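Local coordinates for probable Rab-related GTPase (PDB 5XC5), which binds GTP as a viral member of the Rab family of small GTPases, probably hydrolyses it, and may take part in protein transport, at residues V117-D122 against A149-S154; V84-T89 against W128-N133; I48-K53 against M164-S169. The protein carries 1 engineered substitution. One frame throughout, in Å; residues are numbered along the deposited sequence.

Interaction 1 (V117-D122 against A149-S154); sequences VANKID and ASSFES. With GTP (guanosine-5'-triphosphate), chain B.
The guanine-recognition site of a small GTPase is built here, where Asn119, Lys120 and Asp122 of the NKxD motif meet Ser150, Ser151 and Phe152, which stand where Ras relatives carry the SAK motif. Asp122 gives the site its preference for guanine: its carboxylate lies beside the base, where OD1 accepts a hydrogen bond from GTP N1 (2.7 Å) and OD2 one from GTP N2 (2.9 Å). The Ser150 hydroxyl lies within hydrogen-bonding reach of both Asp122 OD1 and GTP O6. The other edge of the base belongs to Ser151, whose backbone N donates to GTP O6 (2.8 Å) while its OG donates to GTP N7 (2.6 Å). That hydroxyl is held in turn, because Asn119 ND2 reaches Ser151 OG at 3.1 Å along an almost straight N-H (176°) lying in the amide plane. With CG anti to the backbone N (chi1 -159°), the Asn119 amide swings over to this serine, and ND2 also bonds to Val16 O of the P-loop, so one amide ties three nucleotide-binding loops together. The extended aliphatic chain of Lys120 runs along one face of the base and carries NZ on to the ribose O4' and to Gly15 O, and the Phe152 ring leans over the opposite face, tilted against the base, its CE2 3.3 Å from GTP C2. Backbone bonds fix the two segments to each other: Ala149 N to Ala118 O (2.9 Å) and Ile121 N to Ala149 O (3.1 Å). Ala149, being small, lies close against the end of strand 113-119, its CB meeting Val117 CG1. Strand 113-119, flanked by strands 81-87 and 145-148, ends in this site; helix 18-26 packs against Asn119 and Ser151, and helix 154-169 starts just after Glu153, its N-cap residue.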
loop_
_atom_site.group_PDB
_atom_site.type_symbol
_atom_site.label_atom_id
_atom_site.label_comp_id
_atom_site.label_asym_id
_atom_site.label_seq_id
_atom_site.Cartn_x
_atom_site.Cartn_y
_atom_site.Cartn_z
ATOM N N VAL A 117 1.500 -2.632 -4.564
ATOM C CA VAL A 117 0.866 -3.868 -4.126
ATOM C C VAL A 117 -0.187 -4.241 -5.156
ATOM O O VAL A 117 -1.203 -3.548 -5.298
ATOM C CB VAL A 117 0.225 -3.736 -2.738
ATOM C CG1 VAL A 117 -0.441 -5.051 -2.313
ATOM C CG2 VAL A 117 1.270 -3.289 -1.719
ATOM N N ALA A 118 0.046 -5.348 -5.856
ATOM C CA ALA A 118 -0.926 -5.918 -6.782
ATOM C C ALA A 118 -1.840 -6.810 -5.950
ATOM O O ALA A 118 -1.474 -7.935 -5.590
ATOM C CB ALA A 118 -0.194 -6.710 -7.862
ATOM N N ASN A 119 -3.019 -6.296 -5.612
ATOM C CA ASN A 119 -3.911 -6.935 -4.659
ATOM C C ASN A 119 -5.027 -7.696 -5.365
ATOM O O ASN A 119 -5.295 -7.526 -6.561
ATOM C CB ASN A 119 -4.507 -5.897 -3.702
ATOM C CG ASN A 119 -5.010 -6.508 -2.408
ATOM O OD1 ASN A 119 -4.501 -7.520 -1.955
ATOM N ND2 ASN A 119 -6.016 -5.887 -1.804
ATOM N N LYS A 120 -5.690 -8.543 -4.576
ATOM C CA LYS A 120 -6.811 -9.396 -4.991
ATOM C C LYS A 120 -6.366 -10.574 -5.850
ATOM O O LYS A 120 -7.128 -11.066 -6.690
ATOM C CB LYS A 120 -7.986 -8.630 -5.618
ATOM C CG LYS A 120 -8.389 -7.404 -4.812
ATOM C CD LYS A 120 -9.786 -6.959 -5.148
ATOM C CE LYS A 120 -10.143 -5.646 -4.434
ATOM N NZ LYS A 120 -11.544 -5.210 -4.783
ATOM N N ILE A 121 -5.141 -11.058 -5.626
ATOM C CA ILE A 121 -4.623 -12.179 -6.409
ATOM C C ILE A 121 -5.426 -13.461 -6.228
ATOM O O ILE A 121 -5.255 -14.395 -7.015
ATOM C CB ILE A 121 -3.117 -12.403 -6.144
ATOM C CG1 ILE A 121 -2.883 -12.911 -4.713
ATOM C CG2 ILE A 121 -2.334 -11.146 -6.467
ATOM C CD1 ILE A 121 -1.408 -13.081 -4.341
ATOM N N ASP A 122 -6.281 -13.535 -5.205
ATOM C CA ASP A 122 -7.149 -14.693 -5.027
ATOM C C ASP A 122 -8.132 -14.846 -6.173
ATOM O O ASP A 122 -8.594 -15.961 -6.431
ATOM C CB ASP A 122 -7.920 -14.569 -3.712
ATOM C CG ASP A 122 -8.708 -13.271 -3.626
ATOM O OD1 ASP A 122 -8.073 -12.210 -3.450
ATOM O OD2 ASP A 122 -9.954 -13.301 -3.739
ATOM N N ALA A 149 -0.468 -9.663 -3.487
ATOM C CA ALA A 149 -1.137 -9.942 -2.223
ATOM C C ALA A 149 -2.629 -10.198 -2.402
ATOM O O ALA A 149 -3.220 -9.933 -3.454
ATOM C CB ALA A 149 -0.920 -8.799 -1.223
ATOM N N SER A 150 -3.220 -10.768 -1.348
ATOM C CA SER A 150 -4.659 -10.801 -1.133
ATOM C C SER A 150 -4.903 -10.419 0.315
ATOM O O SER A 150 -4.272 -10.985 1.212
ATOM C CB SER A 150 -5.212 -12.206 -1.365
ATOM O OG SER A 150 -6.569 -12.279 -0.935
ATOM N N SER A 151 -5.808 -9.455 0.536
ATOM C CA SER A 151 -6.130 -9.017 1.891
ATOM C C SER A 151 -6.575 -10.172 2.769
ATOM O O SER A 151 -6.391 -10.126 3.992
ATOM C CB SER A 151 -7.267 -7.995 1.856
ATOM O OG SER A 151 -7.025 -6.938 0.936
ATOM N N PHE A 152 -7.186 -11.191 2.176
ATOM C CA PHE A 152 -7.754 -12.310 2.913
ATOM C C PHE A 152 -6.728 -13.378 3.241
ATOM O O PHE A 152 -7.055 -14.334 3.952
ATOM C CB PHE A 152 -8.911 -12.931 2.116
ATOM C CG PHE A 152 -9.939 -11.930 1.669
ATOM C CD1 PHE A 152 -10.247 -10.840 2.462
ATOM C CD2 PHE A 152 -10.581 -12.071 0.445
ATOM C CE1 PHE A 152 -11.185 -9.903 2.053
ATOM C CE2 PHE A 152 -11.529 -11.140 0.035
ATOM C CZ PHE A 152 -11.820 -10.056 0.840
ATOM N N GLU A 153 -5.498 -13.242 2.756
ATOM C CA GLU A 153 -4.432 -14.202 3.019
ATOM C C GLU A 153 -3.352 -13.502 3.832
ATOM O O GLU A 153 -2.525 -12.766 3.284
ATOM C CB GLU A 153 -3.880 -14.758 1.711
ATOM C CG GLU A 153 -2.795 -15.824 1.913
ATOM C CD GLU A 153 -3.114 -16.755 3.067
ATOM O OE1 GLU A 153 -4.090 -17.530 2.948
ATOM O OE2 GLU A 153 -2.407 -16.700 4.099
ATOM N N SER A 154 -3.349 -13.746 5.143
ATOM C CA SER A 154 -2.431 -13.049 6.032
ATOM C C SER A 154 -0.973 -13.275 5.652
ATOM O O SER A 154 -0.135 -12.408 5.902
ATOM C CB SER A 154 -2.669 -13.490 7.474
ATOM O OG SER A 154 -2.343 -14.851 7.622
HETATM P PG GTP B . -11.351 3.067 -0.238
HETATM O O1G GTP B . -11.251 3.286 1.259
HETATM O O2G GTP B . -12.717 3.394 -0.765
HETATM O O3G GTP B . -10.257 3.782 -1.001
HETATM O O3B GTP B . -11.207 1.469 -0.583
HETATM P PB GTP B . -10.091 0.438 -0.017
HETATM O O1B GTP B . -9.756 0.742 1.430
HETATM O O2B GTP B . -8.903 0.416 -0.938
HETATM O O3A GTP B . -10.760 -1.021 -0.211
HETATM P PA GTP B . -11.483 -1.899 0.950
HETATM O O1A GTP B . -10.441 -2.482 1.911
HETATM O O2A GTP B . -12.633 -1.093 1.588
HETATM O "O5'" GTP B . -12.045 -3.137 0.059
HETATM C "C5'" GTP B . -13.017 -2.936 -0.946
HETATM C "C4'" GTP B . -13.732 -4.257 -1.230
HETATM O "O4'" GTP B . -12.784 -5.144 -1.805
HETATM C "C3'" GTP B . -14.280 -4.936 0.010
HETATM O "O3'" GTP B . -15.532 -5.540 -0.283
HETATM C "C2'" GTP B . -13.260 -6.015 0.302
HETATM O "O2'" GTP B . -13.814 -7.125 0.970
HETATM C "C1'" GTP B . -12.760 -6.362 -1.085
HETATM N N9 GTP B . -11.380 -6.858 -0.997
HETATM C C8 GTP B . -10.334 -6.311 -0.300
HETATM N N7 GTP B . -9.234 -7.068 -0.490
HETATM C C5 GTP B . -9.574 -8.102 -1.302
HETATM C C6 GTP B . -8.852 -9.170 -1.822
HETATM O O6 GTP B . -7.645 -9.367 -1.592
HETATM N N1 GTP B . -9.534 -10.052 -2.627
HETATM C C2 GTP B . -10.868 -9.897 -2.936
HETATM N N2 GTP B . -11.445 -10.793 -3.728
HETATM N N3 GTP B . -11.591 -8.839 -2.435
HETATM C C4 GTP B . -10.926 -7.973 -1.627
#

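Interaction 2 (V84-T89 against W128-N133); sequences VVFDVT and WRVSEN
The indole of Trp128 takes a methyl group on one face: Val88 CG2 sits 3.5 Å from the centroid of the five-membered ring and only 2° off its normal, a CH-pi contact that is almost perfectly centred on that ring. At the indole's edge, in its plane, comes Val130 O. The Phe86 ring is met edge-on instead, by Val130 CG1 at 3.6 Å from CE2, and the guanidinium of Arg129 has Thr89 O at its edge. Val88 suits its place because its branched side chain is compact and apolar; with CG1 anti to the carbonyl carbon (chi1 -66°), the other branch, CG2, falls between the backbone N and the carbonyl carbon and meets the indole. The polar atoms are handled by the backbone and by one long side chain. Arg129 N donates to Val88 O (2.8 Å), and its extended side chain runs along the loop until NH1 finds Thr89 O, also at 2.8 Å. Both donors lie in the plane of the carbonyl they address, and in the second bond the acceptor is nearly in the guanidinium plane as well, so one arginine residue holds two successive carbonyl groups. An Asx turn shapes the loop on the 84-89 side: Asp87 OD1 accepts from Thr89 N and from Thr89 OG1, both coming from the same face of the carboxylate. Val130 is buried and continues the hydrophobic surface that Val88 begins. Beyond the two segments, Trp128 NE1 bonds to Ile123 O. The contact thus closes the C-terminal end of strand 81-87 against the run into helix 132-141; Phe86 meets Phe94 of helix 91-107 edge-to-face and also touches Ile135, lodging between these two helices and strand 113-119.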
loop_
_atom_site.group_PDB
_atom_site.type_symbol
_atom_site.label_atom_id
_atom_site.label_comp_id
_atom_site.label_asym_id
_atom_site.label_seq_id
_atom_site.Cartn_x
_atom_site.Cartn_y
_atom_site.Cartn_z
ATOM N N VAL A 84 1.436 1.590 -2.499
ATOM C CA VAL A 84 0.499 2.020 -3.536
ATOM C C VAL A 84 -0.235 0.781 -4.028
ATOM O O VAL A 84 0.354 -0.075 -4.695
ATOM C CB VAL A 84 1.205 2.736 -4.693
ATOM C CG1 VAL A 84 0.171 3.298 -5.670
ATOM C CG2 VAL A 84 2.084 3.860 -4.162
ATOM N N VAL A 85 -1.524 0.682 -3.703
ATOM C CA VAL A 85 -2.293 -0.540 -3.902
ATOM C C VAL A 85 -3.166 -0.409 -5.143
ATOM O O VAL A 85 -3.734 0.657 -5.410
ATOM C CB VAL A 85 -3.135 -0.828 -2.645
ATOM C CG1 VAL A 85 -3.814 -2.182 -2.749
ATOM C CG2 VAL A 85 -2.258 -0.756 -1.392
ATOM N N PHE A 86 -3.268 -1.498 -5.907
ATOM C CA PHE A 86 -4.253 -1.592 -6.981
ATOM C C PHE A 86 -4.859 -2.992 -6.989
ATOM O O PHE A 86 -4.389 -3.906 -6.311
ATOM C CB PHE A 86 -3.666 -1.199 -8.346
ATOM C CG PHE A 86 -2.781 -2.255 -8.953
ATOM C CD1 PHE A 86 -1.428 -2.305 -8.635
ATOM C CD2 PHE A 86 -3.293 -3.183 -9.859
ATOM C CE1 PHE A 86 -0.606 -3.257 -9.193
ATOM C CE2 PHE A 86 -2.464 -4.150 -10.415
ATOM C CZ PHE A 86 -1.120 -4.186 -10.066
ATOM N N ASP A 87 -5.912 -3.152 -7.783
ATOM C CA ASP A 87 -6.677 -4.398 -7.882
ATOM C C ASP A 87 -6.344 -5.003 -9.240
ATOM O O ASP A 87 -6.509 -4.336 -10.266
ATOM C CB ASP A 87 -8.160 -4.014 -7.771
ATOM C CG ASP A 87 -9.152 -5.140 -8.067
ATOM O OD1 ASP A 87 -8.804 -6.205 -8.611
ATOM O OD2 ASP A 87 -10.346 -4.895 -7.762
ATOM N N VAL A 88 -5.862 -6.251 -9.243
ATOM C CA VAL A 88 -5.408 -6.880 -10.486
ATOM C C VAL A 88 -6.514 -7.028 -11.524
ATOM O O VAL A 88 -6.209 -7.191 -12.712
ATOM C CB VAL A 88 -4.687 -8.227 -10.253
ATOM C CG1 VAL A 88 -3.377 -8.019 -9.509
ATOM C CG2 VAL A 88 -5.595 -9.199 -9.514
ATOM N N THR A 89 -7.786 -6.996 -11.113
ATOM C CA THR A 89 -8.896 -7.057 -12.065
ATOM C C THR A 89 -9.384 -5.685 -12.499
ATOM O O THR A 89 -10.252 -5.607 -13.373
ATOM C CB THR A 89 -10.101 -7.817 -11.484
ATOM O OG1 THR A 89 -10.707 -7.044 -10.436
ATOM C CG2 THR A 89 -9.697 -9.162 -10.936
ATOM N N TRP A 128 -7.871 -11.439 -14.260
ATOM C CA TRP A 128 -6.970 -10.304 -14.102
ATOM C C TRP A 128 -6.940 -9.500 -15.391
ATOM O O TRP A 128 -7.022 -10.049 -16.496
ATOM C CB TRP A 128 -5.541 -10.745 -13.783
ATOM C CG TRP A 128 -5.352 -11.498 -12.493
ATOM C CD1 TRP A 128 -6.303 -12.132 -11.752
ATOM C CD2 TRP A 128 -4.109 -11.711 -11.817
ATOM N NE1 TRP A 128 -5.729 -12.723 -10.651
ATOM C CE2 TRP A 128 -4.383 -12.475 -10.670
ATOM C CE3 TRP A 128 -2.791 -11.313 -12.065
ATOM C CZ2 TRP A 128 -3.388 -12.867 -9.783
ATOM C CZ3 TRP A 128 -1.806 -11.701 -11.178
ATOM C CH2 TRP A 128 -2.108 -12.472 -10.059
ATOM N N ARG A 129 -6.798 -8.187 -15.246
ATOM C CA ARG A 129 -6.730 -7.292 -16.392
ATOM C C ARG A 129 -5.364 -6.631 -16.521
ATOM O O ARG A 129 -5.203 -5.684 -17.304
ATOM C CB ARG A 129 -7.853 -6.253 -16.325
ATOM C CG ARG A 129 -9.256 -6.875 -16.436
ATOM C CD ARG A 129 -10.328 -5.814 -16.638
ATOM N NE ARG A 129 -11.640 -6.369 -16.989
ATOM C CZ ARG A 129 -12.634 -6.566 -16.126
ATOM N NH1 ARG A 129 -12.482 -6.281 -14.838
ATOM N NH2 ARG A 129 -13.792 -7.061 -16.551
ATOM N N VAL A 130 -4.381 -7.098 -15.757
ATOM C CA VAL A 130 -2.998 -6.669 -15.905
ATOM C C VAL A 130 -2.108 -7.890 -15.742
ATOM O O VAL A 130 -2.416 -8.809 -14.977
ATOM C CB VAL A 130 -2.633 -5.557 -14.896
ATOM C CG1 VAL A 130 -2.741 -6.070 -13.499
ATOM C CG2 VAL A 130 -1.237 -4.993 -15.172
ATOM N N SER A 131 -1.010 -7.912 -16.488
ATOM C CA SER A 131 -0.089 -9.034 -16.453
ATOM C C SER A 131 1.057 -8.769 -15.486
ATOM O O SER A 131 1.398 -7.626 -15.173
ATOM C CB SER A 131 0.485 -9.310 -17.843
ATOM O OG SER A 131 1.380 -8.278 -18.221
ATOM N N GLU A 132 1.648 -9.862 -15.008
ATOM C CA GLU A 132 2.832 -9.752 -14.168
ATOM C C GLU A 132 3.934 -8.976 -14.881
ATOM O O GLU A 132 4.620 -8.149 -14.271
ATOM C CB GLU A 132 3.309 -11.151 -13.782
ATOM C CG GLU A 132 4.363 -11.192 -12.711
ATOM N N ASN A 133 4.099 -9.203 -16.186
ATOM C CA ASN A 133 5.163 -8.514 -16.909
ATOM C C ASN A 133 4.918 -7.011 -16.980
ATOM O O ASN A 133 5.862 -6.220 -16.870
ATOM C CB ASN A 133 5.340 -9.126 -18.299
ATOM C CG ASN A 133 6.171 -10.392 -18.268
ATOM O OD1 ASN A 133 6.635 -10.818 -17.203
ATOM N ND2 ASN A 133 6.356 -11.012 -19.433
#

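Interaction 3 (I48-K53 against M164-S169); sequences IAKNGK and MIDKMS
A hairpin turn leaning on the C-terminal part of helix 154-169 is what this contact amounts to: Ala49, Asn51 and Lys53, in the link between strands 41-48 and 54-61, meet Ile165 and Ser169 of that helix, far from the nucleotide. Its apolar centre is small. The methyl of Ala49 points at the helix and touches Ile165 CG2 at 3.8 Å and Ser169 CB at 3.9 Å; a short side chain fits here because the backbones come close, and Ile165 answers with the branch that lies anti to its own backbone N. Around that centre the contact is polar and wet. The amide of Asn51 turns its ND2 end to Ser169, 3.6 Å from Ser169 CB, and a water joins the two sides by accepting from Asn51 N and donating to Ser169 OG (2.8 Å). That hydroxyl gives its own proton to Asp166 O one turn back, which fixes its rotation and makes it an acceptor for the water. Lys53 bends at chi3 (30°) to bring NZ 2.7 Å from Ser169 O, toward the C-terminal side of the helix, where carbonyl groups gather and a positive charge is probably welcome. A second water donates to Met168 O and is held only weakly by Lys53 NZ. The turn itself is type I with a G1 beta bulge: Ala49 N bonds to Lys53 O, Gly52 takes the positive phi that suits glycine, and Asn51 OD1 accepts from Lys53 N (3.1 Å) in an Asx turn. Strand 54-61 backs the contact, Leu55 touching Ala49 and Ser169 and Leu57 touching Ile165, while Met168 reaches past it to strand 6-12 and to Tyr113 on strand 113-119.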
loop_
_atom_site.group_PDB
_atom_site.type_symbol
_atom_site.label_atom_id
_atom_site.label_comp_id
_atom_site.label_asym_id
_atom_site.label_seq_id
_atom_site.Cartn_x
_atom_site.Cartn_y
_atom_site.Cartn_z
ATOM N N ILE A 48 9.461 -6.286 15.143
ATOM C CA ILE A 48 10.881 -6.607 15.209
ATOM C C ILE A 48 11.402 -6.768 13.790
ATOM O O ILE A 48 10.944 -7.645 13.053
ATOM C CB ILE A 48 11.120 -7.888 16.016
ATOM C CG1 ILE A 48 10.538 -7.752 17.426
ATOM C CG2 ILE A 48 12.620 -8.216 16.038
ATOM C CD1 ILE A 48 10.587 -9.041 18.222
ATOM N N ALA A 49 12.376 -5.946 13.412
ATOM C CA ALA A 49 12.962 -6.061 12.087
ATOM C C ALA A 49 14.073 -7.109 12.086
ATOM O O ALA A 49 14.528 -7.579 13.132
ATOM C CB ALA A 49 13.504 -4.712 11.617
ATOM N N LYS A 50 14.526 -7.459 10.882
ATOM C CA LYS A 50 15.513 -8.527 10.747
ATOM C C LYS A 50 16.840 -8.170 11.405
ATOM O O LYS A 50 17.542 -9.061 11.897
ATOM C CB LYS A 50 15.709 -8.891 9.277
ATOM C CG LYS A 50 14.731 -9.934 8.787
ATOM C CD LYS A 50 15.355 -11.322 8.786
ATOM C CE LYS A 50 14.402 -12.329 8.170
ATOM N NZ LYS A 50 13.692 -11.717 7.004
ATOM N N ASN A 51 17.199 -6.888 11.442
ATOM C CA ASN A 51 18.416 -6.495 12.139
ATOM C C ASN A 51 18.249 -6.446 13.654
ATOM O O ASN A 51 19.165 -5.993 14.352
ATOM C CB ASN A 51 18.958 -5.164 11.607
ATOM C CG ASN A 51 17.976 -4.021 11.764
ATOM O OD1 ASN A 51 16.960 -4.137 12.449
ATOM N ND2 ASN A 51 18.293 -2.895 11.141
ATOM N N GLY A 52 17.107 -6.888 14.175
ATOM C CA GLY A 52 16.881 -6.938 15.602
ATOM C C GLY A 52 16.313 -5.675 16.216
ATOM O O GLY A 52 15.908 -5.705 17.385
ATOM N N LYS A 53 16.272 -4.569 15.481
ATOM C CA LYS A 53 15.698 -3.352 16.032
ATOM C C LYS A 53 14.178 -3.431 16.045
ATOM O O LYS A 53 13.558 -4.049 15.172
ATOM C CB LYS A 53 16.137 -2.139 15.218
ATOM C CG LYS A 53 17.642 -1.907 15.181
ATOM C CD LYS A 53 18.044 -1.209 13.884
ATOM C CE LYS A 53 16.925 -0.312 13.360
ATOM N NZ LYS A 53 17.183 0.180 11.983
ATOM N N MET A 164 8.426 -3.737 3.570
ATOM C CA MET A 164 8.436 -2.346 4.002
ATOM C C MET A 164 9.255 -2.166 5.275
ATOM O O MET A 164 10.021 -1.204 5.396
ATOM C CB MET A 164 6.994 -1.879 4.210
ATOM C CG MET A 164 6.836 -0.447 4.725
ATOM S SD MET A 164 7.463 0.814 3.567
ATOM C CE MET A 164 6.398 0.580 2.115
ATOM N N ILE A 165 9.105 -3.087 6.229
ATOM C CA ILE A 165 9.832 -3.009 7.495
ATOM C C ILE A 165 11.335 -3.104 7.260
ATOM O O ILE A 165 12.117 -2.317 7.815
ATOM C CB ILE A 165 9.325 -4.093 8.465
ATOM C CG1 ILE A 165 7.897 -3.768 8.910
ATOM C CG2 ILE A 165 10.280 -4.244 9.662
ATOM C CD1 ILE A 165 7.138 -4.969 9.408
ATOM N N ASP A 166 11.763 -4.068 6.433
ATOM C CA ASP A 166 13.188 -4.207 6.135
ATOM C C ASP A 166 13.759 -2.909 5.582
ATOM O O ASP A 166 14.841 -2.473 5.989
ATOM C CB ASP A 166 13.431 -5.330 5.122
ATOM C CG ASP A 166 13.123 -6.711 5.664
ATOM O OD1 ASP A 166 12.849 -6.849 6.871
ATOM O OD2 ASP A 166 13.171 -7.674 4.869
ATOM N N LYS A 167 13.043 -2.271 4.655
ATOM C CA LYS A 167 13.536 -1.029 4.074
ATOM C C LYS A 167 13.574 0.091 5.107
ATOM O O LYS A 167 14.547 0.849 5.163
ATOM C CB LYS A 167 12.686 -0.642 2.862
ATOM C CG LYS A 167 12.918 -1.505 1.642
ATOM C CD LYS A 167 14.294 -1.249 1.027
ATOM C CE LYS A 167 14.486 -2.034 -0.251
ATOM N NZ LYS A 167 14.295 -3.480 -0.007
ATOM N N MET A 168 12.537 0.213 5.941
ATOM C CA MET A 168 12.572 1.230 6.989
ATOM C C MET A 168 13.756 1.033 7.922
ATOM O O MET A 168 14.336 2.012 8.404
ATOM C CB MET A 168 11.267 1.236 7.791
ATOM C CG MET A 168 10.012 1.608 6.988
ATOM S SD MET A 168 10.052 3.240 6.193
ATOM C CE MET A 168 10.576 2.799 4.533
ATOM N N SER A 169 14.144 -0.220 8.171
ATOM C CA SER A 169 15.237 -0.486 9.097
ATOM C C SER A 169 16.582 -0.034 8.545
ATOM O O SER A 169 17.540 0.096 9.317
ATOM C CB SER A 169 15.278 -1.976 9.457
ATOM O OG SER A 169 15.880 -2.751 8.435
HETATM O O HOH W 1 16.302 -5.440 9.008
HETATM O O HOH W 2 15.872 2.831 10.568
#

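Interactions 1 and 2 are neighbours, their centres about 11 Å apart, and touch through adjoining strands 81-87 and 113-119 of the central sheet; Ala118 packs on Phe86, and Ile121 on Trp128. Their segments alternate along the chain, so their loops are woven together. Interaction 3, whose segments enclose both others in sequence, has its centre about 22 Å from that of interaction 1 and 27 Å from that of interaction 2. Helix 154-169 spans the distance: it begins just after the base-binding loop of interaction 1 and runs on to its C-terminal part in interaction 3. Interactions 1 and 2 thus gather at the nucleotide end of the sheet, while interaction 3 joins the helix to the distant hairpin.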